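UDP-N-acetylglucosamine 2-epimerase (PDB 3OT5) probably catalyses the interconversion of UDP-N-acetylglucosamine and UDP-N-acetylmannosamine by inverting the configuration at C2 of the sugar. Local coordinates at residues A[28-33]-A[115-120]; A[42-47]-A[78-83]. One frame throughout, in Å; residues are numbered along the deposited sequence.

Interaction 1: residues A[28-33]-A[115-120]; sequences IKVMSI and PDIVLV
Val30 and Ile117 project from the same face of a parallel sheet, their CG2 methyls meeting at 3.6 Å. Further along that face Val30 turns its other methyl, CG1, to Leu119 CD1 at a tight 3.5 Å. Its first torsion (chi1 -179°) sets CG1 opposite the backbone N, on the side of Leu119, and leaves CG2 for Ile117; both methyls of the beta-branched side chain are used on the same partner strand. Leu119 CD1 also passes Ser32 OG, and helix 37-51 covers this face.

The reverse face carries Met31, Ile33 and Val118. Met31 runs out extended and bends only at its last torsion (chi3 -64°), which lays CE against Pro115 CG at 3.5 Å. Ile33 reaches across to Val118, its CD1 only 3.4 Å from CG1, and helices 95-113 and 125-136 cover this side.

Between the faces, parallel pairing runs from Met31 N to Ile117 O, from Leu119 N to Met31 O and from Ile33 N to Leu119 O. At the strand entrance Asp116 takes over: its OD2 accepts Lys29 N at 2.9 Å in a nearly straight bond (168°), approached from above the carboxylate plane. Lys29 O receives both Ile117 N and Asp116 N, while Lys29 NZ forms a salt bridge with Glu113. A short carboxylate side chain therefore extends the pairing by one bond where the backbone of 115-120 is not yet a strand, while apolar side chains pack on both faces farther along.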
loop_
_atom_site.group_PDB
_atom_site.type_symbol
_atom_site.label_atom_id
_atom_site.label_comp_id
_atom_site.label_asym_id
_atom_site.label_seq_id
_atom_site.Cartn_x
_atom_site.Cartn_y
_atom_site.Cartn_z
ATOM N N ILE A 28 -8.615 6.766 25.468
ATOM C CA ILE A 28 -7.957 5.557 25.032
ATOM C C ILE A 28 -6.669 6.084 24.410
ATOM O O ILE A 28 -6.711 6.767 23.384
ATOM C CB ILE A 28 -8.768 4.793 23.979
ATOM C CG1 ILE A 28 -10.142 4.419 24.549
ATOM C CG2 ILE A 28 -8.003 3.543 23.525
ATOM C CD1 ILE A 28 -11.040 3.700 23.557
ATOM N N LYS A 29 -5.532 5.828 25.054
ATOM C CA LYS A 29 -4.270 6.316 24.530
ATOM C C LYS A 29 -3.719 5.311 23.545
ATOM O O LYS A 29 -3.359 4.213 23.921
ATOM C CB LYS A 29 -3.267 6.606 25.651
ATOM C CG LYS A 29 -1.954 7.200 25.133
ATOM C CD LYS A 29 -1.088 7.713 26.268
ATOM C CE LYS A 29 0.103 8.494 25.746
ATOM N NZ LYS A 29 0.931 9.048 26.843
ATOM N N VAL A 30 -3.689 5.701 22.278
ATOM C CA VAL A 30 -3.202 4.849 21.198
ATOM C C VAL A 30 -1.852 5.335 20.697
ATOM O O VAL A 30 -1.699 6.494 20.309
ATOM C CB VAL A 30 -4.132 4.861 20.002
ATOM C CG1 VAL A 30 -3.587 3.920 18.904
ATOM C CG2 VAL A 30 -5.545 4.470 20.403
ATOM N N MET A 31 -0.883 4.438 20.710
ATOM C CA MET A 31 0.452 4.722 20.252
ATOM C C MET A 31 0.616 4.045 18.914
ATOM O O MET A 31 0.578 2.835 18.838
ATOM C CB MET A 31 1.485 4.179 21.243
ATOM C CG MET A 31 2.898 4.390 20.802
ATOM S SD MET A 31 4.097 3.806 21.993
ATOM C CE MET A 31 3.747 4.898 23.371
ATOM N N SER A 32 0.792 4.839 17.864
ATOM C CA SER A 32 0.962 4.318 16.514
ATOM C C SER A 32 2.419 4.386 16.150
ATOM O O SER A 32 3.040 5.452 16.205
ATOM C CB SER A 32 0.120 5.111 15.524
ATOM O OG SER A 32 -1.252 4.971 15.857
ATOM N N ILE A 33 2.973 3.240 15.793
ATOM C CA ILE A 33 4.367 3.166 15.453
ATOM C C ILE A 33 4.578 2.939 13.973
ATOM O O ILE A 33 3.984 2.033 13.385
ATOM C CB ILE A 33 5.037 1.986 16.178
ATOM C CG1 ILE A 33 4.805 2.075 17.682
ATOM C CG2 ILE A 33 6.530 1.951 15.873
ATOM C CD1 ILE A 33 5.393 0.926 18.444
ATOM N N PRO A 115 0.742 3.710 27.065
ATOM C CA PRO A 115 -0.445 3.712 26.252
ATOM C C PRO A 115 -1.314 2.507 26.533
ATOM O O PRO A 115 -0.836 1.476 27.017
ATOM C CB PRO A 115 0.106 3.592 24.834
ATOM C CG PRO A 115 1.379 2.837 25.002
ATOM C CD PRO A 115 1.945 3.412 26.267
ATOM N N ASP A 116 -2.592 2.645 26.215
ATOM C CA ASP A 116 -3.541 1.563 26.370
ATOM C C ASP A 116 -3.378 0.564 25.241
ATOM O O ASP A 116 -3.653 -0.617 25.398
ATOM C CB ASP A 116 -4.934 2.129 26.348
ATOM C CG ASP A 116 -5.173 3.051 27.496
ATOM O OD1 ASP A 116 -4.677 2.743 28.595
ATOM O OD2 ASP A 116 -5.851 4.070 27.314
ATOM N N ILE A 117 -2.924 1.037 24.091
ATOM C CA ILE A 117 -2.769 0.152 22.965
ATOM C C ILE A 117 -1.736 0.685 22.032
ATOM O O ILE A 117 -1.617 1.890 21.830
ATOM C CB ILE A 117 -4.106 -0.061 22.232
ATOM C CG1 ILE A 117 -3.951 -1.066 21.082
ATOM C CG2 ILE A 117 -4.657 1.267 21.698
ATOM C CD1 ILE A 117 -5.265 -1.399 20.411
ATOM N N VAL A 118 -0.972 -0.232 21.471
ATOM C CA VAL A 118 0.062 0.111 20.534
ATOM C C VAL A 118 -0.328 -0.504 19.212
ATOM O O VAL A 118 -0.745 -1.676 19.167
ATOM C CB VAL A 118 1.414 -0.431 20.968
ATOM C CG1 VAL A 118 2.496 -0.027 19.946
ATOM C CG2 VAL A 118 1.762 0.104 22.338
ATOM N N LEU A 119 -0.212 0.283 18.141
ATOM C CA LEU A 119 -0.551 -0.203 16.814
ATOM C C LEU A 119 0.695 -0.284 15.977
ATOM O O LEU A 119 1.427 0.708 15.826
ATOM C CB LEU A 119 -1.579 0.686 16.115
ATOM C CG LEU A 119 -2.897 0.881 16.853
ATOM C CD1 LEU A 119 -3.776 1.877 16.098
ATOM C CD2 LEU A 119 -3.597 -0.461 17.060
ATOM N N VAL A 120 0.948 -1.486 15.466
ATOM C CA VAL A 120 2.086 -1.742 14.602
ATOM C C VAL A 120 1.482 -2.136 13.268
ATOM O O VAL A 120 0.329 -2.638 13.184
ATOM C CB VAL A 120 3.026 -2.822 15.170
ATOM C CG1 VAL A 120 3.591 -2.371 16.585
ATOM C CG2 VAL A 120 2.315 -4.136 15.280
#

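Interaction 2: residues A[42-47]-A[78-83]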
loop_
_atom_site.group_PDB
_atom_site.type_symbol
_atom_site.label_atom_id
_atom_site.label_comp_id
_atom_site.label_asym_id
_atom_site.label_seq_id
_atom_site.Cartn_x
_atom_site.Cartn_y
_atom_site.Cartn_z
ATOM N N LYS A 42 0.349 4.424 5.116
ATOM C CA LYS A 42 -0.715 3.509 5.525
ATOM C C LYS A 42 -1.187 3.731 6.964
ATOM O O LYS A 42 -2.303 3.362 7.284
ATOM C CB LYS A 42 -0.283 2.038 5.370
ATOM C CG LYS A 42 -0.103 1.561 3.930
ATOM C CD LYS A 42 0.246 0.069 3.860
ATOM C CE LYS A 42 0.242 -0.438 2.420
ATOM N NZ LYS A 42 0.654 -1.885 2.283
ATOM N N MET A 43 -0.346 4.308 7.823
ATOM C CA MET A 43 -0.720 4.565 9.223
ATOM C C MET A 43 -1.264 5.976 9.432
ATOM O O MET A 43 -2.092 6.186 10.322
ATOM C CB MET A 43 0.456 4.318 10.185
ATOM C CG MET A 43 0.874 2.855 10.287
ATOM S SD MET A 43 -0.335 1.775 11.081
ATOM C CE MET A 43 -0.044 2.134 12.805
ATOM N N ALA A 44 -0.812 6.928 8.617
ATOM C CA ALA A 44 -1.282 8.323 8.718
ATOM C C ALA A 44 -2.814 8.450 8.782
ATOM O O ALA A 44 -3.328 9.113 9.675
ATOM C CB ALA A 44 -0.736 9.163 7.567
ATOM N N PRO A 45 -3.549 7.798 7.850
ATOM C CA PRO A 45 -5.005 7.891 7.852
ATOM C C PRO A 45 -5.618 7.457 9.175
ATOM O O PRO A 45 -6.609 8.024 9.626
ATOM C CB PRO A 45 -5.425 6.916 6.739
ATOM C CG PRO A 45 -4.276 6.757 5.911
ATOM C CD PRO A 45 -3.087 6.865 6.821
ATOM N N LEU A 46 -5.026 6.435 9.771
ATOM C CA LEU A 46 -5.477 5.909 11.042
ATOM C C LEU A 46 -5.211 6.970 12.112
ATOM O O LEU A 46 -6.066 7.241 12.972
ATOM C CB LEU A 46 -4.740 4.602 11.327
ATOM C CG LEU A 46 -5.221 3.651 12.418
ATOM C CD1 LEU A 46 -6.696 3.306 12.227
ATOM C CD2 LEU A 46 -4.354 2.387 12.383
ATOM N N VAL A 47 -4.045 7.601 12.048
ATOM C CA VAL A 47 -3.720 8.651 13.003
ATOM C C VAL A 47 -4.728 9.798 12.832
ATOM O O VAL A 47 -5.246 10.318 13.828
ATOM C CB VAL A 47 -2.278 9.153 12.857
ATOM C CG1 VAL A 47 -2.034 10.351 13.766
ATOM C CG2 VAL A 47 -1.306 8.023 13.165
ATOM N N PHE A 78 -0.311 14.901 5.900
ATOM C CA PHE A 78 -1.375 14.515 6.829
ATOM C C PHE A 78 -1.417 15.427 8.064
ATOM O O PHE A 78 -2.260 15.243 8.945
ATOM C CB PHE A 78 -1.196 13.048 7.252
ATOM C CG PHE A 78 -1.486 12.057 6.155
ATOM C CD1 PHE A 78 -2.702 11.388 6.113
ATOM C CD2 PHE A 78 -0.555 11.803 5.157
ATOM C CE1 PHE A 78 -2.981 10.478 5.103
ATOM C CE2 PHE A 78 -0.827 10.892 4.144
ATOM C CZ PHE A 78 -2.043 10.232 4.116
ATOM N N ASP A 79 -0.521 16.413 8.114
ATOM C CA ASP A 79 -0.435 17.344 9.237
ATOM C C ASP A 79 -0.367 16.547 10.539
ATOM O O ASP A 79 -1.236 16.648 11.403
ATOM C CB ASP A 79 -1.626 18.306 9.235
ATOM C CG ASP A 79 -1.461 19.439 10.224
ATOM O OD1 ASP A 79 -0.464 19.439 10.974
ATOM O OD2 ASP A 79 -2.327 20.340 10.241
ATOM N N ILE A 80 0.674 15.735 10.644
ATOM C CA ILE A 80 0.903 14.875 11.791
ATOM C C ILE A 80 2.202 15.230 12.469
ATOM O O ILE A 80 3.276 15.065 11.900
ATOM C CB ILE A 80 0.986 13.393 11.370
ATOM C CG1 ILE A 80 -0.385 12.885 10.932
ATOM C CG2 ILE A 80 1.480 12.536 12.519
ATOM C CD1 ILE A 80 -0.393 11.425 10.503
ATOM N N LYS A 81 2.098 15.729 13.688
ATOM C CA LYS A 81 3.265 16.079 14.453
ATOM C C LYS A 81 3.641 14.796 15.172
ATOM O O LYS A 81 2.843 14.287 15.949
ATOM C CB LYS A 81 2.922 17.156 15.481
ATOM C CG LYS A 81 2.191 18.387 14.935
ATOM C CD LYS A 81 3.010 19.184 13.937
ATOM C CE LYS A 81 2.242 20.438 13.510
ATOM N NZ LYS A 81 3.000 21.306 12.563
ATOM N N PRO A 82 4.834 14.235 14.894
ATOM C CA PRO A 82 5.216 13.011 15.598
ATOM C C PRO A 82 5.567 13.332 17.052
ATOM O O PRO A 82 6.212 14.344 17.309
ATOM C CB PRO A 82 6.442 12.536 14.828
ATOM C CG PRO A 82 7.041 13.769 14.275
ATOM C CD PRO A 82 5.899 14.704 13.989
ATOM N N ASP A 83 5.147 12.491 17.992
ATOM C CA ASP A 83 5.417 12.752 19.413
ATOM C C ASP A 83 6.813 12.311 19.863
ATOM O O ASP A 83 7.471 13.000 20.643
ATOM C CB ASP A 83 4.351 12.102 20.306
ATOM C CG ASP A 83 2.949 12.596 19.997
ATOM O OD1 ASP A 83 2.340 13.243 20.876
ATOM O OD2 ASP A 83 2.473 12.392 18.856
#
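Phe78 lies flat against Ala44, whose CB stands over the middle of the ring, 3.3 Å from its centroid and 14° off the normal. This is a close CH-pi contact, and a methyl as small as alanine's lets the helix backbone come near the aromatic face. Phe78 CG is anti to its own carbonyl carbon (chi1 -70°), which carries the ring across this turn of the helix until CE1 comes within 4.0 Å of Pro45 CD. Thr207 of helix 200-208 also touches the ring.

Asp79, with positive phi, is the C-prime residue of a Schellman motif closing helix 72-77, and it redirects the chain so that Ile80 comes back to helix 37-51. The longer CG1-CD1 arm of Ile80, extended at chi2, makes the reach: CD1 is 3.7 Å from Ala44 CB and 3.8 Å from Val47 CB. Beyond it the chain moves away from the helix, and Asp83 is hydrogen-bonded to Val61, its OD2 to Val61 N and its backbone as well.

No hydrogen bond crosses this contact. It is apolar packing of a connecting segment on the first helix of a Rossmann-like alpha/beta domain, just before strand 84-85, the outermost on that side within the chain.

In the fold
Both contacts belong to the same parallel alpha/beta domain, with centres about 13 Å apart. Strand 28-34 leads directly into helix 37-51, so the chain that pairs in interaction 1 goes on to pack in interaction 2. Where they touch, Leu119 CD1 meets Leu46 CD2 at 3.8 Å, and Ser32 CB lies 4.0 Å from both Met43 CE and Val47 CG2. The helix packs on two sides: Met43 and Leu46 against the sheet, Ala44 and Pro45 toward Phe78, with Ala44 also touching Ile80, and Val47 contributing to both. Interaction 1 holds central strands together; interaction 2 layers the 78-83 connection outside that helix.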